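PDB 4MMO: Sso-CP2 metallo-carboxypetidase from Sulfolobus solfataricus, which is assigned to the M20 metallopeptidases and probably acts as a zinc-dependent carboxypeptidase that hydrolyses peptides. Local coordinates for residues G135-E138 with I139-N143; Y147-K150 with N151-K154; F310-V313 with P314-P318; Q381-G384 with L385-K389. All blocks are in the same frame, centred on the assembly; numbering follows the deposited sequence.

Along the chain the four contacts follow in series, none nested in or crossing another. Contact 1 closes the loop between strand 128-134 and helix 144-149, beside the zinc site. Contact 2 takes over directly, turning the chain off that helix on its way to strand 159-161. Far along the sequence, within the range assigned to the M20 dimerisation family, contact 3 turns strand 299-312 into helix 318-331. Contact 4 forms the start and body of helix 383-389 and joins the first two: Pro-382 packs on Ser-141, while Leu-385 and Phe-386 pack on Ile-148. Contact 3 stays about 5 Å from contact 4 at nearest atoms, without touching it.

Contact 1: residues G135-E138 with I139-N143; sequences GEEE and IGSVN
Glu-136 holds Asn-143 with both carboxylate oxygens, closing the metal-site loop of the M20 fold that runs from strand 128-134 toward helix 144-149. OE1 of Glu-136 accepts the backbone N of Asn-143 at 3.0 Å, and OE2 takes the side-chain ND2 of the same residue, also at 3.0 Å. Both donors arrive on the syn sides of the carboxylate, and the second bond is nearly straight at 173°, in the plane of the amide. The carboxylate and amide planes are nevertheless turned 43° apart. Glu-136 spans the loop because its chain is extended beyond CG (chi2 178°), and OE2 also accepts a hydrogen bond from the backbone N of His-51.

The main chain is gripped as well. Glu-136 O receives Ser-141 N at 2.7 Å and Ile-139 N at 3.0 Å, the two donors coming from opposite faces of the carbonyl plane. Around this short 3-10 turn, Gly-140 N makes a weak bond to Glu-137 O.

The turn sends Glu-137 and Glu-138 toward the metal site. Both are known zinc ligands of this protein, but that zinc is not bound to this chain, where His-71, Asp-104 and Glu-163 hold the zinc ion. The Glu-137 side chain merely lies near it and touches His-71, whereas Glu-138 OE1 is hydrogen-bonded to Gln-75. Asp-73 receives the backbone N of Glu-138, and Glu-134 is the partner of Ser-141 OG. Next to the doubly used carbonyl, Ile-139 turns its CG1 back across Glu-136, resting 3.6 Å from Glu-136 CB.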
loop_
_atom_site.group_PDB
_atom_site.type_symbol
_atom_site.label_atom_id
_atom_site.label_comp_id
_atom_site.label_asym_id
_atom_site.label_seq_id
_atom_site.Cartn_x
_atom_site.Cartn_y
_atom_site.Cartn_z
ATOM N N GLY A 135 13.967 -25.894 -7.219
ATOM C CA GLY A 135 13.293 -25.535 -5.984
ATOM C C GLY A 135 12.990 -24.053 -5.859
ATOM O O GLY A 135 12.723 -23.575 -4.757
ATOM N N GLU A 136 13.014 -23.328 -6.978
ATOM C CA GLU A 136 12.813 -21.875 -6.969
ATOM C C GLU A 136 11.767 -21.393 -7.974
ATOM O O GLU A 136 11.693 -20.198 -8.267
ATOM C CB GLU A 136 14.134 -21.162 -7.272
ATOM C CG GLU A 136 15.239 -21.432 -6.271
ATOM C CD GLU A 136 16.541 -20.746 -6.644
ATOM O OE1 GLU A 136 16.771 -20.509 -7.849
ATOM O OE2 GLU A 136 17.337 -20.444 -5.731
ATOM N N GLU A 137 10.968 -22.308 -8.510
ATOM C CA GLU A 137 9.992 -21.939 -9.532
ATOM C C GLU A 137 8.998 -20.906 -9.007
ATOM O O GLU A 137 8.599 -19.994 -9.731
ATOM C CB GLU A 137 9.245 -23.171 -10.039
ATOM C CG GLU A 137 8.503 -22.941 -11.357
ATOM C CD GLU A 137 7.150 -22.278 -11.187
ATOM O OE1 GLU A 137 6.528 -22.431 -10.114
ATOM O OE2 GLU A 137 6.703 -21.603 -12.140
ATOM N N GLU A 138 8.604 -21.057 -7.747
ATOM C CA GLU A 138 7.625 -20.168 -7.139
ATOM C C GLU A 138 8.211 -18.800 -6.781
ATOM O O GLU A 138 7.469 -17.880 -6.435
ATOM C CB GLU A 138 7.033 -20.818 -5.889
ATOM C CG GLU A 138 6.335 -22.143 -6.148
ATOM C CD GLU A 138 5.077 -21.996 -6.978
ATOM O OE1 GLU A 138 4.714 -20.852 -7.321
ATOM O OE2 GLU A 138 4.446 -23.029 -7.283
ATOM N N ILE A 139 9.536 -18.676 -6.856
ATOM C CA ILE A 139 10.208 -17.397 -6.632
ATOM C C ILE A 139 10.972 -16.945 -7.876
ATOM O O ILE A 139 12.006 -16.286 -7.776
ATOM C CB ILE A 139 11.167 -17.453 -5.416
ATOM C CG1 ILE A 139 12.248 -18.518 -5.619
ATOM C CG2 ILE A 139 10.376 -17.732 -4.148
ATOM C CD1 ILE A 139 13.370 -18.452 -4.610
ATOM N N GLY A 140 10.463 -17.313 -9.047
ATOM C CA GLY A 140 10.982 -16.792 -10.300
ATOM C C GLY A 140 12.191 -17.506 -10.877
ATOM O O GLY A 140 12.769 -17.029 -11.854
ATOM N N SER A 141 12.575 -18.638 -10.290
ATOM C CA SER A 141 13.698 -19.432 -10.795
ATOM C C SER A 141 14.960 -18.583 -10.919
ATOM O O SER A 141 15.687 -18.678 -11.912
ATOM C CB SER A 141 13.359 -20.046 -12.163
ATOM O OG SER A 141 12.155 -20.793 -12.121
ATOM N N VAL A 142 15.211 -17.762 -9.903
ATOM C CA VAL A 142 16.278 -16.763 -9.941
ATOM C C VAL A 142 17.635 -17.360 -10.300
ATOM O O VAL A 142 18.356 -16.807 -11.131
ATOM C CB VAL A 142 16.397 -16.025 -8.586
ATOM C CG1 VAL A 142 17.545 -15.019 -8.607
ATOM C CG2 VAL A 142 15.094 -15.322 -8.257
ATOM N N ASN A 143 17.977 -18.486 -9.683
ATOM C CA ASN A 143 19.293 -19.086 -9.871
ATOM C C ASN A 143 19.334 -20.253 -10.856
ATOM O O ASN A 143 20.334 -20.964 -10.925
ATOM C CB ASN A 143 19.857 -19.528 -8.519
ATOM C CG ASN A 143 20.069 -18.361 -7.579
ATOM O OD1 ASN A 143 20.876 -17.473 -7.854
ATOM N ND2 ASN A 143 19.343 -18.352 -6.466
#

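Contact 2: residues Y147-K150 with N151-K154; sequences YIEK and NTNK
The ring of Tyr-147 and the amide of Asn-151 meet at the C-terminal end of helix 144-149, where the chain leaves the helix and heads for strand 159-161 of the mixed sheet. The amide approaches the ring obliquely, nearest CE1: Tyr-147 CE1 lies 3.9 Å from Asn-151 CG, and the two planes are inclined at 46°. The side chains as a whole are nearly perpendicular. With its CG opposite the backbone N (chi1 164°), Tyr-147 carries its ring to Asn-151, while Val-53 and Tyr-55 of strand 53-58 pack against it from the sheet.

Roughly at right angles to that approach, Lys-150 runs alongside Asn-151, with Lys-150 CG 3.5 Å from Asn-151 CG. The amide thus sits in the corner between an aromatic ring and an aliphatic chain. The turn itself is held by Asn-151 N, which donates to Ile-148 O at 3.0 Å.

Farther on, 152-154 stay coiled although the helical hydrogen bonds have stopped. Lys-154 bends at chi3 and brings its amine to Glu-46, with which it forms a salt bridge, while its CE passes 4.2 Å from Tyr-147 OH. Ile-148 faces inward onto Leu-385 and Phe-386 of helix 383-389. Thr-152 directs its methyl back to the helix end, where CG2 sits 3.4 Å from Ile-148 O.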
loop_
_atom_site.group_PDB
_atom_site.type_symbol
_atom_site.label_atom_id
_atom_site.label_comp_id
_atom_site.label_asym_id
_atom_site.label_seq_id
_atom_site.Cartn_x
_atom_site.Cartn_y
_atom_site.Cartn_z
ATOM N N TYR A 147 22.771 -22.155 -13.471
ATOM C CA TYR A 147 23.014 -23.588 -13.461
ATOM C C TYR A 147 22.947 -24.181 -14.871
ATOM O O TYR A 147 23.766 -25.021 -15.241
ATOM C CB TYR A 147 22.013 -24.299 -12.556
ATOM C CG TYR A 147 21.965 -25.780 -12.811
ATOM C CD1 TYR A 147 22.958 -26.619 -12.329
ATOM C CD2 TYR A 147 20.936 -26.339 -13.550
ATOM C CE1 TYR A 147 22.922 -27.976 -12.572
ATOM C CE2 TYR A 147 20.893 -27.692 -13.796
ATOM C CZ TYR A 147 21.887 -28.507 -13.307
ATOM O OH TYR A 147 21.846 -29.858 -13.551
ATOM N N ILE A 148 21.971 -23.743 -15.658
ATOM C CA ILE A 148 21.777 -24.297 -16.995
ATOM C C ILE A 148 22.914 -23.898 -17.928
ATOM O O ILE A 148 23.380 -24.709 -18.729
ATOM C CB ILE A 148 20.416 -23.869 -17.593
ATOM C CG1 ILE A 148 19.283 -24.584 -16.854
ATOM C CG2 ILE A 148 20.344 -24.184 -19.093
ATOM C CD1 ILE A 148 17.891 -24.126 -17.242
ATOM N N GLU A 149 23.367 -22.654 -17.821
ATOM C CA GLU A 149 24.406 -22.153 -18.718
ATOM C C GLU A 149 25.741 -22.872 -18.525
ATOM O O GLU A 149 26.579 -22.874 -19.424
ATOM C CB GLU A 149 24.595 -20.645 -18.540
ATOM C CG GLU A 149 23.366 -19.808 -18.889
ATOM C CD GLU A 149 23.120 -19.690 -20.387
ATOM O OE1 GLU A 149 23.687 -20.485 -21.165
ATOM O OE2 GLU A 149 22.355 -18.790 -20.787
ATOM N N LYS A 150 25.935 -23.484 -17.359
ATOM C CA LYS A 150 27.177 -24.204 -17.073
ATOM C C LYS A 150 27.045 -25.703 -17.374
ATOM O O LYS A 150 28.029 -26.441 -17.310
ATOM C CB LYS A 150 27.601 -23.988 -15.613
ATOM C CG LYS A 150 27.106 -25.053 -14.645
ATOM C CD LYS A 150 27.379 -24.682 -13.193
ATOM C CE LYS A 150 27.209 -25.882 -12.269
ATOM N NZ LYS A 150 28.280 -26.900 -12.465
ATOM N N ASN A 151 25.834 -26.140 -17.714
ATOM C CA ASN A 151 25.556 -27.556 -17.941
ATOM C C ASN A 151 24.821 -27.808 -19.254
ATOM O O ASN A 151 24.051 -28.762 -19.366
ATOM C CB ASN A 151 24.739 -28.118 -16.774
ATOM C CG ASN A 151 25.504 -28.092 -15.461
ATOM O OD1 ASN A 151 25.147 -27.369 -14.531
ATOM N ND2 ASN A 151 26.561 -28.886 -15.383
ATOM N N THR A 152 25.065 -26.961 -20.250
ATOM C CA THR A 152 24.364 -27.073 -21.525
ATOM C C THR A 152 24.604 -28.417 -22.216
ATOM O O THR A 152 23.666 -29.024 -22.731
ATOM C CB THR A 152 24.728 -25.926 -22.496
ATOM O OG1 THR A 152 26.151 -25.770 -22.569
ATOM C CG2 THR A 152 24.095 -24.621 -22.041
ATOM N N ASN A 153 25.849 -28.883 -22.234
ATOM C CA ASN A 153 26.146 -30.176 -22.848
ATOM C C ASN A 153 25.463 -31.317 -22.097
ATOM O O ASN A 153 24.871 -32.204 -22.707
ATOM C CB ASN A 153 27.654 -30.421 -22.917
ATOM C CG ASN A 153 28.350 -29.516 -23.919
ATOM O OD1 ASN A 153 27.741 -29.046 -24.882
ATOM N ND2 ASN A 153 29.635 -29.273 -23.698
ATOM N N LYS A 154 25.530 -31.281 -20.772
ATOM C CA LYS A 154 24.930 -32.326 -19.950
ATOM C C LYS A 154 23.412 -32.421 -20.137
ATOM O O LYS A 154 22.834 -33.501 -20.030
ATOM C CB LYS A 154 25.255 -32.094 -18.470
ATOM C CG LYS A 154 24.524 -33.048 -17.533
ATOM C CD LYS A 154 25.270 -33.272 -16.225
ATOM C CE LYS A 154 24.834 -32.302 -15.146
ATOM N NZ LYS A 154 25.592 -32.532 -13.885
#

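Contact 3: residues F310-V313 with P314-P318; sequences FRLV and PNQDP. With SO4 (sulfate ion), chain D.
Gln-316 runs alongside Val-313, in the same direction, across a beta turn that links strand 299-312 to helix 318-331. The turn carries a cis peptide between Pro-314 and Asn-315. Two bonds tie its ends: Gln-316 N gives to Val-313 O at 2.9 Å, and Val-313 N gives to Gln-316 OE1 at 2.9 Å. The second comes in the plane of the amide carbonyl; the chain of Gln-316, extended beyond CG (chi2 178°), carries OE1 to Val-313 N. Its NE2 is anchored separately, on Phe-230 O.

Leu-312 points into the turn and crosses Gln-316 at a slant, with CD2 3.7 Å from Gln-316 CD. Its other methyl, CD1, reaches CB of Pro-318, the first residue of the helix, at 3.7 Å; Asp-317, the N-cap, accepts Tyr-319 N through OD1.

Arg-311, on the strand before the turn, sets its CB away from 314-318; its guanidinium lies at the subunit boundary. There its NH2 is hydrogen-bonded to Ser-198 OG of the second subunit. A sulfate, probably from the crystallisation liquor, is also hydrogen-bonded to Thr-380 N of the same chain and to His-197 NE2 of the second subunit. Bent at chi2 (-73°), Arg-311 meets it with the edge of its guanidinium, NH1 making a 2.7 Å hydrogen bond to sulfate O4.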
loop_
_atom_site.group_PDB
_atom_site.type_symbol
_atom_site.label_atom_id
_atom_site.label_comp_id
_atom_site.label_asym_id
_atom_site.label_seq_id
_atom_site.Cartn_x
_atom_site.Cartn_y
_atom_site.Cartn_z
ATOM N N PHE A 310 5.557 -6.794 -15.405
ATOM C CA PHE A 310 5.246 -6.695 -16.824
ATOM C C PHE A 310 5.163 -8.101 -17.399
ATOM O O PHE A 310 6.141 -8.841 -17.344
ATOM C CB PHE A 310 6.347 -5.946 -17.582
ATOM C CG PHE A 310 6.505 -4.496 -17.197
ATOM C CD1 PHE A 310 7.255 -4.132 -16.092
ATOM C CD2 PHE A 310 5.935 -3.497 -17.970
ATOM C CE1 PHE A 310 7.414 -2.798 -15.752
ATOM C CE2 PHE A 310 6.091 -2.167 -17.635
ATOM C CZ PHE A 310 6.833 -1.817 -16.525
ATOM N N ARG A 311 4.008 -8.475 -17.943
ATOM C CA ARG A 311 3.889 -9.741 -18.662
ATOM C C ARG A 311 4.210 -9.476 -20.121
ATOM O O ARG A 311 3.683 -8.536 -20.716
ATOM C CB ARG A 311 2.485 -10.321 -18.534
ATOM C CG ARG A 311 2.041 -10.559 -17.110
ATOM C CD ARG A 311 2.744 -11.744 -16.486
ATOM N NE ARG A 311 2.361 -11.891 -15.085
ATOM C CZ ARG A 311 2.496 -13.006 -14.378
ATOM N NH1 ARG A 311 3.003 -14.099 -14.931
ATOM N NH2 ARG A 311 2.113 -13.029 -13.110
ATOM N N LEU A 312 5.072 -10.308 -20.694
ATOM C CA LEU A 312 5.604 -10.066 -22.029
ATOM C C LEU A 312 5.194 -11.144 -23.023
ATOM O O LEU A 312 4.877 -12.272 -22.643
ATOM C CB LEU A 312 7.128 -9.984 -21.956
ATOM C CG LEU A 312 7.660 -8.957 -20.954
ATOM C CD1 LEU A 312 9.168 -9.081 -20.803
ATOM C CD2 LEU A 312 7.273 -7.550 -21.388
ATOM N N VAL A 313 5.207 -10.782 -24.302
ATOM C CA VAL A 313 4.877 -11.703 -25.380
ATOM C C VAL A 313 5.970 -11.616 -26.439
ATOM O O VAL A 313 6.716 -10.639 -26.470
ATOM C CB VAL A 313 3.505 -11.371 -26.007
ATOM C CG1 VAL A 313 2.411 -11.451 -24.954
ATOM C CG2 VAL A 313 3.519 -9.987 -26.649
ATOM N N PRO A 314 6.074 -12.637 -27.306
ATOM C CA PRO A 314 7.136 -12.638 -28.318
ATOM C C PRO A 314 7.064 -11.393 -29.199
ATOM O O PRO A 314 5.942 -11.024 -29.536
ATOM C CB PRO A 314 6.828 -13.891 -29.145
ATOM C CG PRO A 314 6.052 -14.773 -28.231
ATOM C CD PRO A 314 5.230 -13.842 -27.390
ATOM N N ASN A 315 8.176 -10.748 -29.565
ATOM C CA ASN A 315 9.539 -11.143 -29.216
ATOM C C ASN A 315 10.149 -10.186 -28.199
ATOM O O ASN A 315 11.308 -9.791 -28.326
ATOM C CB ASN A 315 10.403 -11.149 -30.478
ATOM C CG ASN A 315 9.965 -12.204 -31.480
ATOM O OD1 ASN A 315 9.873 -13.385 -31.151
ATOM N ND2 ASN A 315 9.679 -11.779 -32.706
ATOM N N GLN A 316 9.371 -9.796 -27.195
ATOM C CA GLN A 316 9.863 -8.859 -26.191
ATOM C C GLN A 316 10.964 -9.489 -25.345
ATOM O O GLN A 316 10.867 -10.648 -24.940
ATOM C CB GLN A 316 8.733 -8.391 -25.278
ATOM C CG GLN A 316 7.696 -7.515 -25.952
ATOM C CD GLN A 316 6.592 -7.126 -24.994
ATOM O OE1 GLN A 316 5.935 -7.989 -24.412
ATOM N NE2 GLN A 316 6.400 -5.824 -24.800
ATOM N N ASP A 317 12.008 -8.708 -25.089
ATOM C CA ASP A 317 13.126 -9.121 -24.256
ATOM C C ASP A 317 13.009 -8.375 -22.930
ATOM O O ASP A 317 13.007 -7.145 -22.917
ATOM C CB ASP A 317 14.439 -8.760 -24.959
ATOM C CG ASP A 317 15.669 -9.251 -24.216
ATOM O OD1 ASP A 317 15.620 -9.416 -22.978
ATOM O OD2 ASP A 317 16.701 -9.463 -24.886
ATOM N N PRO A 318 12.914 -9.107 -21.808
ATOM C CA PRO A 318 12.711 -8.426 -20.524
ATOM C C PRO A 318 13.841 -7.464 -20.170
ATOM O O PRO A 318 13.583 -6.395 -19.611
ATOM C CB PRO A 318 12.640 -9.583 -19.521
ATOM C CG PRO A 318 13.312 -10.720 -20.196
ATOM C CD PRO A 318 12.995 -10.568 -21.641
HETATM S S SO4 D . 3.037 -17.392 -12.767
HETATM O O1 SO4 D . 2.932 -16.516 -11.606
HETATM O O2 SO4 D . 4.066 -18.418 -12.534
HETATM O O3 SO4 D . 1.679 -17.906 -12.991
HETATM O O4 SO4 D . 3.433 -16.630 -13.946
#

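Contact 4: residues Q381-G384 with L385-K389; sequences QPMG and LFVYK
Tyr-388 leans back over Gly-384, one turn earlier in helix 383-389. Its CB starts 3.2 Å from Gly-384 O, the carbonyl that also accepts the backbone N of Tyr-388 at 2.9 Å. CG, turned away from its own carbonyl carbon (chi1 -64°), stays 3.5 Å from that oxygen. Farther out along one side of the ring, CD2 meets Gly-384 O at 3.3 Å and, farther off, Gly-384 CA at 4.0 Å. Val-387 CG1 lies above one ring face, offset toward the rim. The tip, OH, bonds Pro-346 O in strand 337-348.

Met-383 O likewise takes the backbone N four residues on, that of Val-387, at 3.0 Å and nearly along its C=O direction, and Met-383 CG meets Val-387 CG2 at 4.1 Å as the two side chains cross. Before that, Pro-382 O accepts Leu-385 N in the first, tighter turn.

The helix packs between elements of the fold, with Tyr-388 on its exposed side. Leu-385 packs on helix 144-149, Phe-386 meets Tyr-69 and Leu-67 of strand 65-71, and Val-387 and Tyr-388 lie against Val-347 of strand 337-348.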
loop_
_atom_site.group_PDB
_atom_site.type_symbol
_atom_site.label_atom_id
_atom_site.label_comp_id
_atom_site.label_asym_id
_atom_site.label_seq_id
_atom_site.Cartn_x
_atom_site.Cartn_y
_atom_site.Cartn_z
ATOM N N GLN A 381 6.672 -19.138 -16.765
ATOM C CA GLN A 381 7.380 -20.352 -16.397
ATOM C C GLN A 381 8.739 -20.250 -17.095
ATOM O O GLN A 381 8.851 -19.558 -18.105
ATOM C CB GLN A 381 6.575 -21.568 -16.878
ATOM C CG GLN A 381 7.007 -22.910 -16.318
ATOM C CD GLN A 381 6.121 -24.084 -16.743
ATOM O OE1 GLN A 381 6.434 -25.233 -16.430
ATOM N NE2 GLN A 381 5.019 -23.804 -17.446
ATOM N N PRO A 382 9.787 -20.904 -16.558
ATOM C CA PRO A 382 11.107 -20.709 -17.181
ATOM C C PRO A 382 11.332 -21.503 -18.479
ATOM O O PRO A 382 12.448 -21.944 -18.763
ATOM C CB PRO A 382 12.077 -21.147 -16.075
ATOM C CG PRO A 382 11.303 -22.121 -15.264
ATOM C CD PRO A 382 9.890 -21.619 -15.271
ATOM N N MET A 383 10.275 -21.656 -19.272
ATOM C CA MET A 383 10.357 -22.318 -20.568
ATOM C C MET A 383 11.395 -21.638 -21.454
ATOM O O MET A 383 12.095 -22.296 -22.226
ATOM C CB MET A 383 8.989 -22.274 -21.245
ATOM C CG MET A 383 8.837 -23.166 -22.459
ATOM S SD MET A 383 7.092 -23.326 -22.898
ATOM C CE MET A 383 7.195 -24.233 -24.435
ATOM N N GLY A 384 11.496 -20.319 -21.324
ATOM C CA GLY A 384 12.428 -19.528 -22.111
ATOM C C GLY A 384 13.867 -19.989 -22.012
ATOM O O GLY A 384 14.601 -19.947 -22.996
ATOM N N LEU A 385 14.277 -20.433 -20.830
ATOM C CA LEU A 385 15.645 -20.896 -20.636
ATOM C C LEU A 385 15.919 -22.139 -21.469
ATOM O O LEU A 385 16.975 -22.265 -22.086
ATOM C CB LEU A 385 15.906 -21.200 -19.160
ATOM C CG LEU A 385 15.696 -20.036 -18.196
ATOM C CD1 LEU A 385 16.055 -20.468 -16.784
ATOM C CD2 LEU A 385 16.509 -18.812 -18.619
ATOM N N PHE A 386 14.962 -23.058 -21.486
ATOM C CA PHE A 386 15.151 -24.323 -22.175
ATOM C C PHE A 386 15.130 -24.125 -23.688
ATOM O O PHE A 386 15.914 -24.732 -24.414
ATOM C CB PHE A 386 14.091 -25.327 -21.721
ATOM C CG PHE A 386 14.207 -25.697 -20.271
ATOM C CD1 PHE A 386 15.128 -26.646 -19.860
ATOM C CD2 PHE A 386 13.416 -25.082 -19.318
ATOM C CE1 PHE A 386 15.251 -26.983 -18.527
ATOM C CE2 PHE A 386 13.531 -25.418 -17.979
ATOM C CZ PHE A 386 14.451 -26.368 -17.583
ATOM N N VAL A 387 14.254 -23.248 -24.158
ATOM C CA VAL A 387 14.132 -22.995 -25.588
ATOM C C VAL A 387 15.291 -22.151 -26.120
ATOM O O VAL A 387 15.872 -22.474 -27.149
ATOM C CB VAL A 387 12.796 -22.300 -25.910
ATOM C CG1 VAL A 387 12.710 -21.939 -27.390
ATOM C CG2 VAL A 387 11.637 -23.198 -25.520
ATOM N N TYR A 388 15.633 -21.076 -25.416
ATOM C CA TYR A 388 16.603 -20.112 -25.930
ATOM C C TYR A 388 18.038 -20.407 -25.511
ATOM O O TYR A 388 18.959 -20.265 -26.316
ATOM C CB TYR A 388 16.217 -18.694 -25.505
ATOM C CG TYR A 388 14.894 -18.246 -26.083
ATOM C CD1 TYR A 388 14.618 -18.402 -27.436
ATOM C CD2 TYR A 388 13.917 -17.686 -25.277
ATOM C CE1 TYR A 388 13.411 -18.004 -27.970
ATOM C CE2 TYR A 388 12.701 -17.283 -25.805
ATOM C CZ TYR A 388 12.454 -17.445 -27.149
ATOM O OH TYR A 388 11.248 -17.048 -27.677
ATOM N N LYS A 389 18.236 -20.815 -24.263
ATOM C CA LYS A 389 19.588 -21.041 -23.765
ATOM C C LYS A 389 20.067 -22.458 -24.075
ATOM O O LYS A 389 21.214 -22.651 -24.470
ATOM C CB LYS A 389 19.676 -20.744 -22.268
ATOM C CG LYS A 389 19.041 -19.423 -21.865
ATOM C CD LYS A 389 19.659 -18.246 -22.611
ATOM C CE LYS A 389 19.069 -16.923 -22.145
ATOM N NZ LYS A 389 19.804 -15.746 -22.690
#